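PDB 5ZLI: glutamine synthetase, which belongs to the type I beta class and assembles as twelve chains, each combining a beta-Grasp domain with a larger catalytic domain. Local coordinates for residues Arg313-Leu318 and Lys420-Thr425; Leu318-Asn323 and Arg428-Met433. All blocks are in the same frame, centred on the assembly; numbering follows the deposited sequence.

Contact 1: residues Arg313-Leu318 and Lys420-Thr425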
ATOM      1  N   ARG B 313      53.676  29.744 -20.155  1.00 39.67           N
ATOM      2  CA  ARG B 313      53.341  30.777 -21.137  1.00 40.08           C
ATOM      3  C   ARG B 313      52.105  30.398 -21.913  1.00 40.35           C
ATOM      4  O   ARG B 313      51.173  31.202 -22.058  1.00 46.52           O
ATOM      5  CB  ARG B 313      54.484  30.997 -22.128  1.00 50.53           C
ATOM      6  CG  ARG B 313      54.139  32.007 -23.224  1.00 44.75           C
ATOM      7  CD  ARG B 313      54.207  33.465 -22.741  1.00 60.76           C
ATOM      8  NE  ARG B 313      55.560  33.812 -22.298  1.00 62.48           N
ATOM      9  CZ  ARG B 313      56.562  34.126 -23.113  1.00 54.92           C
ATOM     10  NH1 ARG B 313      56.380  34.158 -24.427  1.00 51.48           N
ATOM     11  NH2 ARG B 313      57.750  34.408 -22.611  1.00 50.73           N
ATOM     12  N   HIS B 314      52.068  29.160 -22.391  1.00 39.25           N
ATOM     13  CA  HIS B 314      50.961  28.678 -23.190  1.00 45.00           C
ATOM     14  C   HIS B 314      49.847  28.114 -22.318  1.00 46.74           C
ATOM     15  O   HIS B 314      48.851  27.604 -22.855  1.00 47.68           O
ATOM     16  CB  HIS B 314      51.447  27.602 -24.168  1.00 40.34           C
ATOM     17  CG  HIS B 314      52.651  28.002 -24.953  1.00 46.53           C
ATOM     18  ND1 HIS B 314      52.648  29.075 -25.821  1.00 48.28           N
ATOM     19  CD2 HIS B 314      53.877  27.436 -25.057  1.00 45.21           C
ATOM     20  CE1 HIS B 314      53.836  29.182 -26.388  1.00 43.48           C
ATOM     21  NE2 HIS B 314      54.601  28.200 -25.943  1.00 44.87           N
ATOM     22  N   ALA B 315      49.977  28.244 -20.993  1.00 35.82           N
ATOM     23  CA  ALA B 315      49.095  27.548 -20.068  1.00 35.90           C
ATOM     24  C   ALA B 315      47.621  27.775 -20.392  1.00 42.28           C
ATOM     25  O   ALA B 315      46.868  26.816 -20.584  1.00 43.22           O
ATOM     26  CB  ALA B 315      49.414  27.998 -18.646  1.00 40.89           C
ATOM     27  N   ARG B 316      47.190  29.038 -20.481  1.00 41.99           N
ATOM     28  CA  ARG B 316      45.767  29.309 -20.692  1.00 40.71           C
ATOM     29  C   ARG B 316      45.244  28.649 -21.964  1.00 38.34           C
ATOM     30  O   ARG B 316      44.084  28.238 -22.015  1.00 43.39           O
ATOM     31  CB  ARG B 316      45.475  30.816 -20.674  1.00 42.32           C
ATOM     32  CG  ARG B 316      45.886  31.440 -19.371  1.00 35.41           C
ATOM     33  CD  ARG B 316      44.838  32.369 -18.807  1.00 43.15           C
ATOM     34  NE  ARG B 316      43.997  33.067 -19.777  1.00 50.08           N
ATOM     35  CZ  ARG B 316      42.820  33.618 -19.462  1.00 43.89           C
ATOM     36  NH1 ARG B 316      42.363  33.552 -18.219  1.00 45.88           N
ATOM     37  NH2 ARG B 316      42.100  34.242 -20.377  1.00 40.83           N
ATOM     38  N   GLY B 317      46.058  28.575 -23.019  1.00 39.15           N
ATOM     39  CA  GLY B 317      45.629  27.843 -24.201  1.00 39.21           C
ATOM     40  C   GLY B 317      45.760  26.343 -24.063  1.00 36.01           C
ATOM     41  O   GLY B 317      44.948  25.599 -24.624  1.00 29.52           O
ATOM     42  N   LEU B 318      46.782  25.881 -23.327  1.00 32.19           N
ATOM     43  CA  LEU B 318      46.942  24.458 -23.036  1.00 33.00           C
ATOM     44  C   LEU B 318      45.763  23.879 -22.259  1.00 35.11           C
ATOM     45  O   LEU B 318      45.484  22.674 -22.359  1.00 34.99           O
ATOM     46  CB  LEU B 318      48.250  24.223 -22.281  1.00 32.46           C
ATOM     47  CG  LEU B 318      48.773  22.774 -22.178  1.00 27.61           C
ATOM     48  CD1 LEU B 318      48.973  22.212 -23.515  1.00 32.11           C
ATOM     49  CD2 LEU B 318      50.108  22.694 -21.435  1.00 29.96           C
ATOM     50  N   LYS B 420      48.947  35.810 -13.499  1.00 43.05           N
ATOM     51  CA  LYS B 420      48.227  35.161 -14.599  1.00 49.20           C
ATOM     52  C   LYS B 420      47.493  33.923 -14.099  1.00 47.87           C
ATOM     53  O   LYS B 420      48.109  32.898 -13.788  1.00 46.03           O
ATOM     54  CB  LYS B 420      49.164  34.817 -15.758  1.00 38.89           C
ATOM     55  CG  LYS B 420      49.364  35.985 -16.728  1.00 41.46           C
ATOM     56  CD  LYS B 420      48.009  36.502 -17.301  1.00 56.02           C
ATOM     57  CE  LYS B 420      47.672  37.956 -16.939  1.00 43.57           C
ATOM     58  NZ  LYS B 420      46.209  38.183 -16.688  1.00 36.07           N
ATOM     59  N   GLN B 421      46.174  34.022 -14.045  1.00 46.90           N
ATOM     60  CA  GLN B 421      45.318  32.984 -13.496  1.00 51.35           C
ATOM     61  C   GLN B 421      44.846  32.046 -14.607  1.00 53.27           C
ATOM     62  O   GLN B 421      44.955  32.345 -15.795  1.00 52.25           O
ATOM     63  CB  GLN B 421      44.121  33.632 -12.780  1.00 48.18           C
ATOM     64  CG  GLN B 421      43.172  34.366 -13.773  1.00 50.96           C
ATOM     65  CD  GLN B 421      41.996  35.134 -13.139  1.00 47.72           C
ATOM     66  OE1 GLN B 421      41.699  35.009 -11.951  1.00 41.66           O
ATOM     67  NE2 GLN B 421      41.337  35.947 -13.953  1.00 45.97           N
ATOM     68  N   MET B 422      44.320  30.890 -14.201  1.00 47.05           N
ATOM     69  CA  MET B 422      43.747  29.928 -15.137  1.00 43.21           C
ATOM     70  C   MET B 422      42.474  30.496 -15.794  1.00 44.64           C
ATOM     71  O   MET B 422      41.796  31.370 -15.234  1.00 40.33           O
ATOM     72  CB  MET B 422      43.429  28.627 -14.399  1.00 45.31           C
ATOM     73  CG  MET B 422      44.565  27.588 -14.206  1.00 39.97           C
ATOM     74  SD  MET B 422      44.822  26.437 -15.582  1.00 51.54           S
ATOM     75  CE  MET B 422      45.653  27.455 -16.786  1.00 46.38           C
ATOM     76  N   PRO B 423      42.165  30.078 -17.018  1.00 43.16           N
ATOM     77  CA  PRO B 423      40.895  30.492 -17.628  1.00 37.71           C
ATOM     78  C   PRO B 423      39.700  29.888 -16.911  1.00 38.21           C
ATOM     79  O   PRO B 423      39.751  28.783 -16.361  1.00 36.15           O
ATOM     80  CB  PRO B 423      41.001  29.984 -19.067  1.00 34.89           C
ATOM     81  CG  PRO B 423      42.070  28.970 -19.041  1.00 39.06           C
ATOM     82  CD  PRO B 423      42.997  29.289 -17.938  1.00 38.85           C
ATOM     83  N   HIS B 424      38.617  30.647 -16.896  1.00 38.28           N
ATOM     84  CA  HIS B 424      37.479  30.232 -16.096  1.00 39.35           C
ATOM     85  C   HIS B 424      36.528  29.307 -16.825  1.00 37.92           C
ATOM     86  O   HIS B 424      35.826  28.524 -16.183  1.00 42.04           O
ATOM     87  CB  HIS B 424      36.686  31.443 -15.648  1.00 38.21           C
ATOM     88  CG  HIS B 424      37.369  32.271 -14.625  1.00 39.23           C
ATOM     89  ND1 HIS B 424      37.908  33.504 -14.916  1.00 50.21           N
ATOM     90  CD2 HIS B 424      37.496  32.104 -13.290  1.00 41.25           C
ATOM     91  CE1 HIS B 424      38.401  34.034 -13.810  1.00 53.92           C
ATOM     92  NE2 HIS B 424      38.156  33.207 -12.807  1.00 51.87           N
ATOM     93  N   THR B 425      36.468  29.382 -18.134  1.00 27.22           N
ATOM     94  CA  THR B 425      35.597  28.517 -18.884  1.00 29.16           C
ATOM     95  C   THR B 425      36.401  27.870 -19.996  1.00 31.01           C
ATOM     96  O   THR B 425      37.452  28.379 -20.401  1.00 29.41           O
ATOM     97  CB  THR B 425      34.397  29.315 -19.441  1.00 31.74           C
ATOM     98  OG1 THR B 425      34.865  30.469 -20.156  1.00 31.08           O
ATOM     99  CG2 THR B 425      33.473  29.748 -18.352  1.00 31.06           C
TER
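The carbonyl of Q421 meets the side chain of R316, just after K420 has paired through its backbone with L342 of strand 341-346. R316 CD lies 3.0 Å from Q421 O, and that oxygen sits near the plane of the guanidinium, at its edge; R316 NE is 4.2 Å from Q421 O, too long for a hydrogen bond. M422 shares a backbone hydrogen bond with S340. Its side chain sets off away from the helix and then doubles back through bends at its second and third torsions. Its methyl ends up 4.2 Å from the methyl of A315 (CE to CB), and L342 touches both residues.

P423 meets R316 along its length and over one guanidinium face. Its CD packs 3.7 Å from R316 CD, its CG is 3.7 Å from the backbone O of R316, and its CB stands 3.9 Å above the guanidinium, offset toward the rim. The two side chains run past each other in opposite directions. R316 gets there with CG anti to its own carbonyl carbon (chi1 -59°) and bends at chi2 (-134°) and chi3 (-31°), which swing the guanidinium across the proline. The charge is answered by E432 of helix 426-434, which takes NH2 in a salt bridge.

Beyond the proline, H424 packs on E467 of a second subunit, and T425 is the N-cap of helix 426-434. The loop thus runs alongside strand 341-346, covers the first turn of helix 315-322 and then enters helix 426-434, all inside the catalytic domain of the glutamine synthetase fold.

Contact 2: residues Leu318-Asn323 and Arg428-Met433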
ATOM      1  N   LEU B 318      46.782  25.881 -23.327  1.00 32.19           N
ATOM      2  CA  LEU B 318      46.942  24.458 -23.036  1.00 33.00           C
ATOM      3  C   LEU B 318      45.763  23.879 -22.259  1.00 35.11           C
ATOM      4  O   LEU B 318      45.484  22.674 -22.359  1.00 34.99           O
ATOM      5  CB  LEU B 318      48.250  24.223 -22.281  1.00 32.46           C
ATOM      6  CG  LEU B 318      48.773  22.774 -22.178  1.00 27.61           C
ATOM      7  CD1 LEU B 318      48.973  22.212 -23.515  1.00 32.11           C
ATOM      8  CD2 LEU B 318      50.108  22.694 -21.435  1.00 29.96           C
ATOM      9  N   ALA B 319      45.046  24.713 -21.499  1.00 34.88           N
ATOM     10  CA  ALA B 319      43.918  24.208 -20.721  1.00 33.06           C
ATOM     11  C   ALA B 319      42.894  23.518 -21.605  1.00 31.21           C
ATOM     12  O   ALA B 319      42.242  22.580 -21.159  1.00 33.53           O
ATOM     13  CB  ALA B 319      43.255  25.348 -19.954  1.00 32.95           C
ATOM     14  N   ALA B 320      42.778  23.940 -22.869  1.00 33.10           N
ATOM     15  CA  ALA B 320      41.880  23.321 -23.845  1.00 29.74           C
ATOM     16  C   ALA B 320      42.174  21.837 -24.107  1.00 31.35           C
ATOM     17  O   ALA B 320      41.293  21.115 -24.589  1.00 27.18           O
ATOM     18  CB  ALA B 320      41.923  24.118 -25.145  1.00 32.46           C
ATOM     19  N   PHE B 321      43.388  21.359 -23.857  1.00 30.28           N
ATOM     20  CA  PHE B 321      43.578  19.932 -24.032  1.00 29.02           C
ATOM     21  C   PHE B 321      43.660  19.178 -22.727  1.00 32.08           C
ATOM     22  O   PHE B 321      43.321  17.983 -22.700  1.00 28.48           O
ATOM     23  CB  PHE B 321      44.841  19.645 -24.835  1.00 35.60           C
ATOM     24  CG  PHE B 321      44.857  20.296 -26.170  1.00 34.37           C
ATOM     25  CD1 PHE B 321      44.196  19.720 -27.231  1.00 35.79           C
ATOM     26  CD2 PHE B 321      45.564  21.468 -26.377  1.00 40.62           C
ATOM     27  CE1 PHE B 321      44.213  20.311 -28.485  1.00 37.13           C
ATOM     28  CE2 PHE B 321      45.588  22.070 -27.633  1.00 39.99           C
ATOM     29  CZ  PHE B 321      44.922  21.484 -28.686  1.00 36.46           C
ATOM     30  N   THR B 322      44.104  19.851 -21.653  1.00 36.01           N
ATOM     31  CA  THR B 322      44.247  19.232 -20.341  1.00 34.92           C
ATOM     32  C   THR B 322      43.000  19.360 -19.490  1.00 33.76           C
ATOM     33  O   THR B 322      42.827  18.575 -18.547  1.00 33.19           O
ATOM     34  CB  THR B 322      45.410  19.852 -19.561  1.00 31.14           C
ATOM     35  OG1 THR B 322      45.264  21.272 -19.538  1.00 32.15           O
ATOM     36  CG2 THR B 322      46.715  19.488 -20.214  1.00 31.17           C
ATOM     37  N   ASN B 323      42.163  20.366 -19.777  1.00 36.47           N
ATOM     38  CA  ASN B 323      40.917  20.654 -19.045  1.00 32.10           C
ATOM     39  C   ASN B 323      39.830  20.852 -20.101  1.00 34.09           C
ATOM     40  O   ASN B 323      39.358  21.972 -20.336  1.00 28.54           O
ATOM     41  CB  ASN B 323      41.101  21.870 -18.154  1.00 26.31           C
ATOM     42  CG  ASN B 323      42.215  21.659 -17.170  1.00 32.90           C
ATOM     43  OD1 ASN B 323      43.396  21.781 -17.517  1.00 29.71           O
ATOM     44  ND2 ASN B 323      41.857  21.308 -15.935  1.00 37.13           N
ATOM     45  N   ARG B 428      36.754  30.296 -23.040  1.00 33.18           N
ATOM     46  CA  ARG B 428      37.901  31.185 -23.079  1.00 34.10           C
ATOM     47  C   ARG B 428      39.173  30.385 -23.347  1.00 38.23           C
ATOM     48  O   ARG B 428      40.017  30.841 -24.120  1.00 31.67           O
ATOM     49  CB  ARG B 428      37.975  32.025 -21.794  1.00 30.73           C
ATOM     50  CG  ARG B 428      38.351  33.507 -22.055  1.00 31.13           C
ATOM     51  CD  ARG B 428      38.207  34.387 -20.821  1.00 41.99           C
ATOM     52  NE  ARG B 428      38.930  33.873 -19.651  1.00 47.49           N
ATOM     53  CZ  ARG B 428      38.823  34.390 -18.432  1.00 40.77           C
ATOM     54  NH1 ARG B 428      39.506  33.889 -17.409  1.00 24.53           N
ATOM     55  NH2 ARG B 428      38.010  35.418 -18.250  1.00 44.69           N
ATOM     56  N   SER B 429      39.273  29.158 -22.804  1.00 36.22           N
ATOM     57  CA  SER B 429      40.431  28.303 -23.050  1.00 29.17           C
ATOM     58  C   SER B 429      40.596  27.974 -24.525  1.00 34.72           C
ATOM     59  O   SER B 429      41.719  27.957 -25.039  1.00 30.99           O
ATOM     60  CB  SER B 429      40.285  27.009 -22.274  1.00 27.73           C
ATOM     61  OG  SER B 429      40.460  27.261 -20.912  1.00 35.80           O
ATOM     62  N   LEU B 430      39.489  27.741 -25.234  1.00 35.33           N
ATOM     63  CA  LEU B 430      39.619  27.451 -26.653  1.00 37.63           C
ATOM     64  C   LEU B 430      40.015  28.705 -27.407  1.00 42.47           C
ATOM     65  O   LEU B 430      40.897  28.660 -28.274  1.00 43.49           O
ATOM     66  CB  LEU B 430      38.329  26.865 -27.210  1.00 38.19           C
ATOM     67  CG  LEU B 430      38.072  25.460 -26.668  1.00 42.52           C
ATOM     68  CD1 LEU B 430      36.665  24.973 -26.973  1.00 37.64           C
ATOM     69  CD2 LEU B 430      39.093  24.507 -27.252  1.00 33.12           C
ATOM     70  N   GLU B 431      39.392  29.835 -27.069  1.00 38.73           N
ATOM     71  CA  GLU B 431      39.834  31.120 -27.591  1.00 40.38           C
ATOM     72  C   GLU B 431      41.341  31.325 -27.347  1.00 39.68           C
ATOM     73  O   GLU B 431      42.100  31.624 -28.273  1.00 32.73           O
ATOM     74  CB  GLU B 431      38.969  32.209 -26.951  1.00 38.02           C
ATOM     75  CG  GLU B 431      37.561  32.257 -27.563  1.00 43.69           C
ATOM     76  CD  GLU B 431      36.533  33.043 -26.737  1.00 48.12           C
ATOM     77  OE1 GLU B 431      36.883  33.635 -25.681  1.00 38.06           O
ATOM     78  OE2 GLU B 431      35.355  33.061 -27.164  1.00 52.81           O
ATOM     79  N   GLU B 432      41.797  31.124 -26.109  1.00 40.66           N
ATOM     80  CA  GLU B 432      43.217  31.297 -25.821  1.00 41.50           C
ATOM     81  C   GLU B 432      44.051  30.321 -26.635  1.00 42.31           C
ATOM     82  O   GLU B 432      45.153  30.660 -27.079  1.00 43.76           O
ATOM     83  CB  GLU B 432      43.496  31.127 -24.327  1.00 38.99           C
ATOM     84  CG  GLU B 432      42.733  32.150 -23.510  1.00 40.26           C
ATOM     85  CD  GLU B 432      43.479  33.421 -23.252  1.00 43.00           C
ATOM     86  OE1 GLU B 432      44.725  33.392 -23.229  1.00 50.46           O
ATOM     87  OE2 GLU B 432      42.801  34.469 -23.127  1.00 47.02           O
ATOM     88  N   MET B 433      43.562  29.096 -26.819  1.00 35.02           N
ATOM     89  CA  MET B 433      44.317  28.164 -27.645  1.00 36.52           C
ATOM     90  C   MET B 433      44.336  28.599 -29.094  1.00 42.45           C
ATOM     91  O   MET B 433      45.383  28.579 -29.749  1.00 47.44           O
ATOM     92  CB  MET B 433      43.759  26.761 -27.571  1.00 35.71           C
ATOM     93  CG  MET B 433      44.627  25.844 -28.412  1.00 42.71           C
ATOM     94  SD  MET B 433      43.794  24.418 -29.097  1.00 53.71           S
ATOM     95  CE  MET B 433      42.760  25.179 -30.335  1.00 40.70           C
TER
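A320 and S429 bring the two helices together, their CA atoms 5.2 Å apart; the axes of segments 318-322 and 428-433 approach to 7.8 Å, with their N-to-C directions 125° apart. A320 faces the other helix and A319 flanks it; their small side chains suit so close a pass.

The methyl of A320 points at the opposing helix and lodges among three of its residues. A320 CB is 3.5 Å from L430 CD2 and 4.0 Å from M433 CB, with the backbone O of S429 also beside it. One residue earlier, A319 CB rests 3.5 Å from S429 OG. This hydroxyl is buried but not left wanting, since it is hydrogen-bonded to Y329 OH and to the backbone O of T425.

Further along, F321 and M433 form a Met-aromatic contact. M433 has CG anti to its backbone N (chi1 -178°), which carries the thioether out to the far end of the phenyl ring, and the two side chains cross at about a right angle. The sulfur SD lies 4.0 Å from the centroid of the F321 ring, 54° off the ring normal, an oblique approach whose nearest carbons are CZ and CE2. Within the first helix, the O of L318 accepts from both F321 N and T322 N, which goes with a kink in its last turn.

Helix 448-466 adds K458 and F459 against L430 and I451 against M433, while helix 377-393 packs A383 on L318 and F321. Y329 of helix 326-331 meets A319. At the outer side of helix 426-434, R428 forms a salt bridge with E431 of a second subunit, so the helix joins the buried core to an interface.

Overall arrangement
The two contacts lie about 7 Å apart, centre to centre, on the same side of the chain's centre and within the catalytic domain. Both use helix 315-322, contact 1 its first turn and contact 2 the rest, and L318 belongs to both. Along the chain the segments alternate: 313-318, 318-323, then, after about a hundred residues, 420-425 and 428-433. One helix is therefore packed in turn by a loop and by the helix 426-434 that follows it. The salt bridge between R316 and E432 links the contacts directly, and P423 lies against S429. Both reach the second subunit, so this part of the catalytic domain lies beside a subunit interface of the dodecamer.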